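PDB 3FHV: prepilin from Salmonella typhi, which forms the subunit of the type IVb pilus, here as its soluble globular domain, and probably mediates adhesion to host cells by binding CFTR. Local coordinates for residues 72-78 against 89-94; 67-71 against 93-97; 101-106 against 134-138. All blocks are in the same frame, centred on the assembly; numbering follows the deposited sequence.

Interaction 1: residues 72-78 against 89-94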
loop_
_atom_site.group_PDB
_atom_site.type_symbol
_atom_site.label_atom_id
_atom_site.label_comp_id
_atom_site.label_asym_id
_atom_site.label_seq_id
_atom_site.Cartn_x
_atom_site.Cartn_y
_atom_site.Cartn_z
ATOM N N GLN A 72 -7.645 15.261 11.554
ATOM C CA GLN A 72 -6.233 14.917 11.426
ATOM C C GLN A 72 -5.905 13.474 11.804
ATOM O O GLN A 72 -6.532 12.892 12.692
ATOM C CB GLN A 72 -5.377 15.885 12.258
ATOM C CG GLN A 72 -3.876 15.686 12.066
ATOM C CD GLN A 72 -3.029 16.788 12.679
ATOM O OE1 GLN A 72 -3.460 17.484 13.595
ATOM N NE2 GLN A 72 -1.804 16.933 12.185
ATOM N N ILE A 73 -4.941 12.894 11.091
ATOM C CA ILE A 73 -4.473 11.537 11.367
ATOM C C ILE A 73 -3.031 11.728 11.833
ATOM O O ILE A 73 -2.256 12.428 11.179
ATOM C CB ILE A 73 -4.442 10.644 10.095
ATOM C CG1 ILE A 73 -5.855 10.448 9.535
ATOM C CG2 ILE A 73 -3.829 9.268 10.436
ATOM C CD1 ILE A 73 -5.876 9.749 8.188
ATOM N N VAL A 74 -2.681 11.129 12.963
ATOM C CA VAL A 74 -1.319 11.235 13.472
ATOM C C VAL A 74 -0.770 9.870 13.887
ATOM O O VAL A 74 -1.432 9.115 14.607
ATOM C CB VAL A 74 -1.237 12.181 14.694
ATOM C CG1 VAL A 74 0.220 12.317 15.142
ATOM C CG2 VAL A 74 -1.823 13.551 14.347
ATOM N N VAL A 75 0.426 9.554 13.396
ATOM C CA VAL A 75 1.117 8.315 13.735
ATOM C C VAL A 75 2.160 8.770 14.739
ATOM O O VAL A 75 3.004 9.612 14.424
ATOM C CB VAL A 75 1.828 7.696 12.515
ATOM C CG1 VAL A 75 2.604 6.445 12.940
ATOM C CG2 VAL A 75 0.791 7.333 11.445
ATOM N N ALA A 76 2.102 8.225 15.948
ATOM C CA ALA A 76 3.029 8.650 16.986
ATOM C C ALA A 76 3.633 7.500 17.779
ATOM O O ALA A 76 3.013 6.451 17.957
ATOM C CB ALA A 76 2.323 9.624 17.933
ATOM N N PRO A 77 4.869 7.691 18.266
ATOM C CA PRO A 77 5.553 6.661 19.045
ATOM C C PRO A 77 4.838 6.463 20.374
ATOM O O PRO A 77 4.293 7.409 20.937
ATOM C CB PRO A 77 6.950 7.244 19.225
ATOM C CG PRO A 77 6.664 8.726 19.346
ATOM C CD PRO A 77 5.665 8.936 18.219
ATOM N N ASP A 78 4.828 5.229 20.861
ATOM C CA ASP A 78 4.191 4.930 22.136
ATOM C C ASP A 78 5.297 4.697 23.154
ATOM O O ASP A 78 5.773 3.572 23.312
ATOM C CB ASP A 78 3.317 3.677 22.021
ATOM C CG ASP A 78 2.562 3.376 23.302
ATOM O OD1 ASP A 78 3.209 3.296 24.368
ATOM O OD2 ASP A 78 1.324 3.217 23.244
ATOM N N PHE A 89 3.685 2.005 18.427
ATOM C CA PHE A 89 3.227 3.306 17.973
ATOM C C PHE A 89 1.712 3.252 17.923
ATOM O O PHE A 89 1.118 2.183 18.073
ATOM C CB PHE A 89 3.795 3.622 16.580
ATOM C CG PHE A 89 3.356 2.662 15.506
ATOM C CD1 PHE A 89 2.205 2.900 14.758
ATOM C CD2 PHE A 89 4.093 1.506 15.249
ATOM C CE1 PHE A 89 1.798 2.001 13.767
ATOM C CE2 PHE A 89 3.695 0.607 14.267
ATOM C CZ PHE A 89 2.543 0.856 13.523
ATOM N N THR A 90 1.095 4.410 17.736
ATOM C CA THR A 90 -0.352 4.497 17.645
ATOM C C THR A 90 -0.724 5.260 16.383
ATOM O O THR A 90 0.055 6.075 15.888
ATOM C CB THR A 90 -0.976 5.273 18.834
ATOM O OG1 THR A 90 -0.379 6.577 18.921
ATOM C CG2 THR A 90 -0.776 4.525 20.143
ATOM N N ILE A 91 -1.906 4.968 15.849
ATOM C CA ILE A 91 -2.424 5.698 14.700
ATOM C C ILE A 91 -3.721 6.270 15.246
ATOM O O ILE A 91 -4.641 5.521 15.586
ATOM C CB ILE A 91 -2.758 4.794 13.492
ATOM C CG1 ILE A 91 -1.483 4.138 12.949
ATOM C CG2 ILE A 91 -3.412 5.642 12.379
ATOM C CD1 ILE A 91 -1.731 3.269 11.720
ATOM N N THR A 92 -3.773 7.591 15.357
ATOM C CA THR A 92 -4.947 8.279 15.871
ATOM C C THR A 92 -5.649 8.980 14.720
ATOM O O THR A 92 -4.998 9.618 13.895
ATOM C CB THR A 92 -4.552 9.353 16.920
ATOM O OG1 THR A 92 -3.893 8.723 18.022
ATOM C CG2 THR A 92 -5.790 10.095 17.435
ATOM N N THR A 93 -6.972 8.861 14.662
ATOM C CA THR A 93 -7.738 9.539 13.619
ATOM C C THR A 93 -8.871 10.295 14.315
ATOM O O THR A 93 -9.619 9.719 15.107
ATOM C CB THR A 93 -8.265 8.538 12.565
ATOM O OG1 THR A 93 -9.005 9.249 11.562
ATOM C CG2 THR A 93 -9.136 7.458 13.214
ATOM N N ASN A 94 -8.974 11.588 14.012
ATOM C CA ASN A 94 -9.943 12.489 14.642
ATOM C C ASN A 94 -11.205 12.883 13.876
ATOM O O ASN A 94 -11.259 12.823 12.648
ATOM C CB ASN A 94 -9.220 13.777 15.041
ATOM C CG ASN A 94 -8.080 13.532 15.993
ATOM O OD1 ASN A 94 -8.292 13.293 17.177
ATOM N ND2 ASN A 94 -6.854 13.578 15.477
HETATM O O HOH W 1 -1.332 8.704 17.368
HETATM O O HOH W 2 1.341 7.217 21.084
#

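Interaction 2: residues 67-71 against 93-97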
loop_
_atom_site.group_PDB
_atom_site.type_symbol
_atom_site.label_atom_id
_atom_site.label_comp_id
_atom_site.label_asym_id
_atom_site.label_seq_id
_atom_site.Cartn_x
_atom_site.Cartn_y
_atom_site.Cartn_z
ATOM N N ASN A 67 -7.904 12.494 7.426
ATOM C CA ASN A 67 -8.848 11.464 7.036
ATOM C C ASN A 67 -9.883 12.014 6.062
ATOM O O ASN A 67 -9.859 13.197 5.699
ATOM C CB ASN A 67 -9.535 10.828 8.260
ATOM C CG ASN A 67 -10.307 11.830 9.115
ATOM O OD1 ASN A 67 -10.938 12.755 8.606
ATOM N ND2 ASN A 67 -10.289 11.611 10.431
ATOM N N SER A 68 -10.775 11.140 5.622
ATOM C CA SER A 68 -11.814 11.519 4.669
ATOM C C SER A 68 -12.700 12.687 5.082
ATOM O O SER A 68 -13.266 13.374 4.228
ATOM C CB SER A 68 -12.701 10.311 4.376
ATOM O OG SER A 68 -11.961 9.307 3.713
ATOM N N TRP A 69 -12.822 12.921 6.382
ATOM C CA TRP A 69 -13.689 13.987 6.857
ATOM C C TRP A 69 -12.984 15.269 7.272
ATOM O O TRP A 69 -13.614 16.180 7.806
ATOM C CB TRP A 69 -14.541 13.447 8.003
ATOM C CG TRP A 69 -15.262 12.202 7.585
ATOM C CD1 TRP A 69 -16.427 12.123 6.878
ATOM C CD2 TRP A 69 -14.813 10.856 7.768
ATOM N NE1 TRP A 69 -16.732 10.807 6.605
ATOM C CE2 TRP A 69 -15.756 10.009 7.140
ATOM C CE3 TRP A 69 -13.704 10.283 8.399
ATOM C CZ2 TRP A 69 -15.623 8.618 7.129
ATOM C CZ3 TRP A 69 -13.571 8.896 8.387
ATOM C CH2 TRP A 69 -14.527 8.081 7.754
ATOM N N GLY A 70 -11.682 15.355 7.019
ATOM C CA GLY A 70 -10.964 16.562 7.395
ATOM C C GLY A 70 -10.416 16.522 8.815
ATOM O O GLY A 70 -9.936 17.527 9.323
ATOM N N GLY A 71 -10.519 15.369 9.468
ATOM C CA GLY A 71 -9.967 15.227 10.807
ATOM C C GLY A 71 -8.512 14.813 10.655
ATOM O O GLY A 71 -8.166 14.074 9.729
ATOM N N THR A 93 -6.972 8.861 14.662
ATOM C CA THR A 93 -7.738 9.539 13.619
ATOM C C THR A 93 -8.871 10.295 14.315
ATOM O O THR A 93 -9.619 9.719 15.107
ATOM C CB THR A 93 -8.265 8.538 12.565
ATOM O OG1 THR A 93 -9.005 9.249 11.562
ATOM C CG2 THR A 93 -9.136 7.458 13.214
ATOM N N ASN A 94 -8.974 11.588 14.012
ATOM C CA ASN A 94 -9.943 12.489 14.642
ATOM C C ASN A 94 -11.205 12.883 13.876
ATOM O O ASN A 94 -11.259 12.823 12.648
ATOM C CB ASN A 94 -9.220 13.777 15.041
ATOM C CG ASN A 94 -8.080 13.532 15.993
ATOM O OD1 ASN A 94 -8.292 13.293 17.177
ATOM N ND2 ASN A 94 -6.854 13.578 15.477
ATOM N N LYS A 95 -12.203 13.318 14.642
ATOM C CA LYS A 95 -13.477 13.783 14.116
ATOM C C LYS A 95 -14.154 12.784 13.190
ATOM O O LYS A 95 -14.737 13.154 12.168
ATOM C CB LYS A 95 -13.275 15.125 13.397
ATOM C CG LYS A 95 -12.657 16.203 14.296
ATOM C CD LYS A 95 -12.679 17.562 13.628
ATOM C CE LYS A 95 -12.462 18.684 14.630
ATOM N NZ LYS A 95 -12.617 20.024 13.983
ATOM N N VAL A 96 -14.081 11.513 13.554
ATOM C CA VAL A 96 -14.700 10.465 12.759
ATOM C C VAL A 96 -16.197 10.450 13.041
ATOM O O VAL A 96 -16.608 10.438 14.202
ATOM C CB VAL A 96 -14.119 9.090 13.119
ATOM C CG1 VAL A 96 -14.753 8.012 12.248
ATOM C CG2 VAL A 96 -12.606 9.118 12.977
ATOM N N PRO A 97 -17.029 10.462 11.980
ATOM C CA PRO A 97 -18.496 10.450 12.105
ATOM C C PRO A 97 -18.952 9.159 12.768
ATOM O O PRO A 97 -18.237 8.163 12.729
ATOM C CB PRO A 97 -18.969 10.562 10.657
ATOM C CG PRO A 97 -17.879 11.349 10.015
ATOM C CD PRO A 97 -16.627 10.727 10.588
HETATM O O HOH W 3 -9.993 19.125 11.923
#

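Interaction 3: residues 101-106 against 134-138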
loop_
_atom_site.group_PDB
_atom_site.type_symbol
_atom_site.label_atom_id
_atom_site.label_comp_id
_atom_site.label_asym_id
_atom_site.label_seq_id
_atom_site.Cartn_x
_atom_site.Cartn_y
_atom_site.Cartn_z
ATOM N N CYS A 101 -17.188 5.491 12.557
ATOM C CA CYS A 101 -16.543 5.056 13.789
ATOM C C CYS A 101 -16.911 3.606 14.101
ATOM O O CYS A 101 -16.066 2.815 14.513
ATOM C CB CYS A 101 -16.971 5.970 14.936
ATOM S SG CYS A 101 -16.465 5.515 16.628
ATOM N N VAL A 102 -18.176 3.255 13.904
ATOM C CA VAL A 102 -18.615 1.892 14.172
ATOM C C VAL A 102 -18.019 0.889 13.195
ATOM O O VAL A 102 -17.518 -0.161 13.598
ATOM C CB VAL A 102 -20.148 1.773 14.113
ATOM C CG1 VAL A 102 -20.558 0.309 14.281
ATOM C CG2 VAL A 102 -20.775 2.630 15.211
ATOM N N SER A 103 -18.075 1.209 11.907
ATOM C CA SER A 103 -17.542 0.305 10.894
ATOM C C SER A 103 -16.017 0.183 10.943
ATOM O O SER A 103 -15.474 -0.899 10.756
ATOM C CB SER A 103 -17.970 0.769 9.501
ATOM O OG SER A 103 -17.393 2.022 9.205
ATOM N N ILE A 104 -15.329 1.292 11.187
ATOM C CA ILE A 104 -13.878 1.264 11.246
ATOM C C ILE A 104 -13.358 0.551 12.496
ATOM O O ILE A 104 -12.442 -0.275 12.412
ATOM C CB ILE A 104 -13.298 2.688 11.201
ATOM C CG1 ILE A 104 -13.666 3.356 9.866
ATOM C CG2 ILE A 104 -11.781 2.640 11.365
ATOM C CD1 ILE A 104 -13.377 4.858 9.838
ATOM N N SER A 105 -13.932 0.862 13.653
ATOM C CA SER A 105 -13.471 0.229 14.878
ATOM C C SER A 105 -13.706 -1.280 14.833
ATOM O O SER A 105 -12.818 -2.055 15.189
ATOM C CB SER A 105 -14.157 0.849 16.111
ATOM O OG SER A 105 -15.553 0.629 16.093
ATOM N N THR A 106 -14.884 -1.707 14.382
ATOM C CA THR A 106 -15.147 -3.140 14.317
ATOM C C THR A 106 -14.293 -3.792 13.240
ATOM O O THR A 106 -13.808 -4.910 13.412
ATOM C CB THR A 106 -16.640 -3.449 14.065
ATOM O OG1 THR A 106 -17.077 -2.827 12.848
ATOM C CG2 THR A 106 -17.477 -2.935 15.229
ATOM N N ALA A 134 -19.099 -0.688 19.798
ATOM C CA ALA A 134 -18.868 0.505 18.996
ATOM C C ALA A 134 -20.095 1.407 18.916
ATOM O O ALA A 134 -19.991 2.619 19.126
ATOM C CB ALA A 134 -18.407 0.113 17.598
ATOM N N SER A 135 -21.254 0.820 18.616
ATOM C CA SER A 135 -22.495 1.591 18.506
ATOM C C SER A 135 -22.720 2.461 19.737
ATOM O O SER A 135 -23.202 3.592 19.646
ATOM C CB SER A 135 -23.699 0.656 18.344
ATOM O OG SER A 135 -23.609 -0.093 17.147
ATOM N N SER A 136 -22.368 1.927 20.894
ATOM C CA SER A 136 -22.566 2.654 22.132
ATOM C C SER A 136 -21.470 3.683 22.389
ATOM O O SER A 136 -21.758 4.840 22.707
ATOM C CB SER A 136 -22.665 1.657 23.292
ATOM O OG SER A 136 -22.816 2.309 24.543
ATOM N N GLU A 137 -20.213 3.275 22.236
ATOM C CA GLU A 137 -19.094 4.177 22.486
ATOM C C GLU A 137 -18.871 5.268 21.442
ATOM O O GLU A 137 -18.328 6.317 21.758
ATOM C CB GLU A 137 -17.808 3.379 22.672
ATOM C CG GLU A 137 -17.869 2.406 23.832
ATOM C CD GLU A 137 -16.575 1.652 24.000
ATOM O OE1 GLU A 137 -15.777 1.659 23.039
ATOM O OE2 GLU A 137 -16.361 1.046 25.069
ATOM N N CYS A 138 -19.266 5.018 20.197
ATOM C CA CYS A 138 -19.117 6.024 19.151
ATOM C C CYS A 138 -20.231 7.033 19.371
ATOM O O CYS A 138 -21.392 6.657 19.441
ATOM C CB CYS A 138 -19.273 5.400 17.767
ATOM S SG CYS A 138 -17.940 4.258 17.264
#

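Interaction 1: residues 72-78 against 89-94
Phe89 lies beside Val75: its CD1 is 4.0 Å from Val75 CG1, the two side chains running the same way and the methyl meeting the ring obliquely. With chi1 at 62°, Phe89 CG sits between the backbone N and the carbonyl carbon, and the ring reaches Thr21 and Ile22 of helix 8-25. Thr90 follows as a hydrogen-bonded pair with Ala76, its N reaching Ala76 O at 2.8 Å; on the face it shares with Val74, Ala76 and Thr92, its OG1 holds two waters, one shared with Pro77 O and the other with Val74 O and Thr92 OG1. Ile91 belongs to the buried face of Ile73, Val75 and Thr93, where its CG2 meets Ile73 CG2 at 4.1 Å, side by side. Strand directions 152° apart and alternating hydrogen-bonded and non-hydrogen-bonded pairs show antiparallel pairing; as the strands follow one another in the chain, they form a beta hairpin inside the antiparallel pilin sheet. On its buried face Ile73 meets Tyr14 and Val75 meets Leu17 of helix 8-25, and Val75 also meets Met39 and Leu43 of helix 36-45. Thr92 pairs with Val74 through two bonds, the one from Thr92 N to Val74 O being nearly straight. Thr93 OG1, 3.9 Å from Ile73 CG1, is hydrogen-bonded to Tyr14. At Asn94 both N and ND2 grip Gln72 O from opposite faces of the carbonyl plane; the ND2 bond, 2.9 Å long, arrives 41° above that plane.

Interaction 2: residues 67-71 against 93-97
An Asx turn built on Asn67, overlapping a type I beta turn from Asn67 to Gly70, docks against the end of strand 88-96 where the chain turns a corner at Lys95. The amide of Asn67 works in both directions. Its ND2 donates across the contact to Asn94 O at 2.7 Å and to Thr93 OG1 at 2.9 Å; both acceptors lie within 5° of the amide plane, which fits one partner for each N-H. Its OD1 accepts from Trp69 N (2.9 Å) and Gly71 N (2.8 Å), which approach from opposite faces of the carbonyl plane. Four bonds thus fix the rotation of this buried amide, and chi1 of 59°, with CG between the backbone N and the carbonyl carbon, folds it back over its own turn. Gly71 passes close to segment 93-97, its CA 3.3 Å from Asn94 O in a nearly linear CA-H...O contact. Beyond the polar patch, Pro97, at the N-cap position of helix 98-111, sets its CG-CD edge on one face of the Trp69 indole: CG stands 3.5 Å from the centroid of the five-membered ring and 8° off its normal, a CH-pi contact, while Ser68 CB covers the opposite face. Val96 CG1 touches Trp69 CZ3 at 4.1 Å. Past the docked turn, Lys95 and Val96 both face Asn148 of the neighbouring strand, and this is the arrangement of a G1 beta bulge, located where strand 88-96 turns its corner.

Interaction 3: residues 101-106 against 134-138
Cys101 and Cys138 are joined by a disulfide, SG to SG 2.0 Å, with a chi3 of -80° that is close to the unstrained right-angle value. Cys101 SG stands anti to its own N (chi1 173°), which carries it across to the residue where helix 131-137 has just ended. The tight part continues at Ala134, whose CB enters the groove of helix 98-111 between Val102, Ser105 and Thr106: it lies 3.3 Å from Ser105 OG, 3.9 Å from Val102 CA and 4.0 Å from Thr106 CG2. Both hydroxyls are turned back to their own helix, Ser105 OG donating to Cys101 O at 2.7 Å and Thr106 OG1 to Val102 O. The Ala134 methyl therefore packs against an oxygen already engaged, an alpha carbon and a methyl, and no hydrogen bond crosses the two segments. The looser side is formed by exposed Ser135, whose CB points away and whose OG stays 4.2 Å from Val102 CG1; this hydroxyl bonds instead to Ala131 O. In the fold, both cysteines touch Ile119 of strand 116-119, Cys101 also reaches Asn148 and Leu150 of strand 148-154, and the bond ties helix 131-137 to helix 98-111 against these two strands of the sheet.

How the interactions relate
Interactions 1 and 2 share Thr93 and Asn94 of strand 88-96, and their centres lie about 12 Å apart. They touch where Ile73 CD1 comes within 3.5 Å of Asn67 N, so the turn packs against the end of the hairpin. Interaction 3 follows in sequence: strand 88-96 leads directly into helix 98-111. Its centre is about 14 Å from that of interaction 2, yet the two meet at Val96 CG1 and Cys101 N (3.5 Å) and at Trp69 CH2 and Ile104 CD1 (4.0 Å). Interactions 1 and 3 do not touch, their nearest atoms being about 6 Å apart; interaction 2 contacts both.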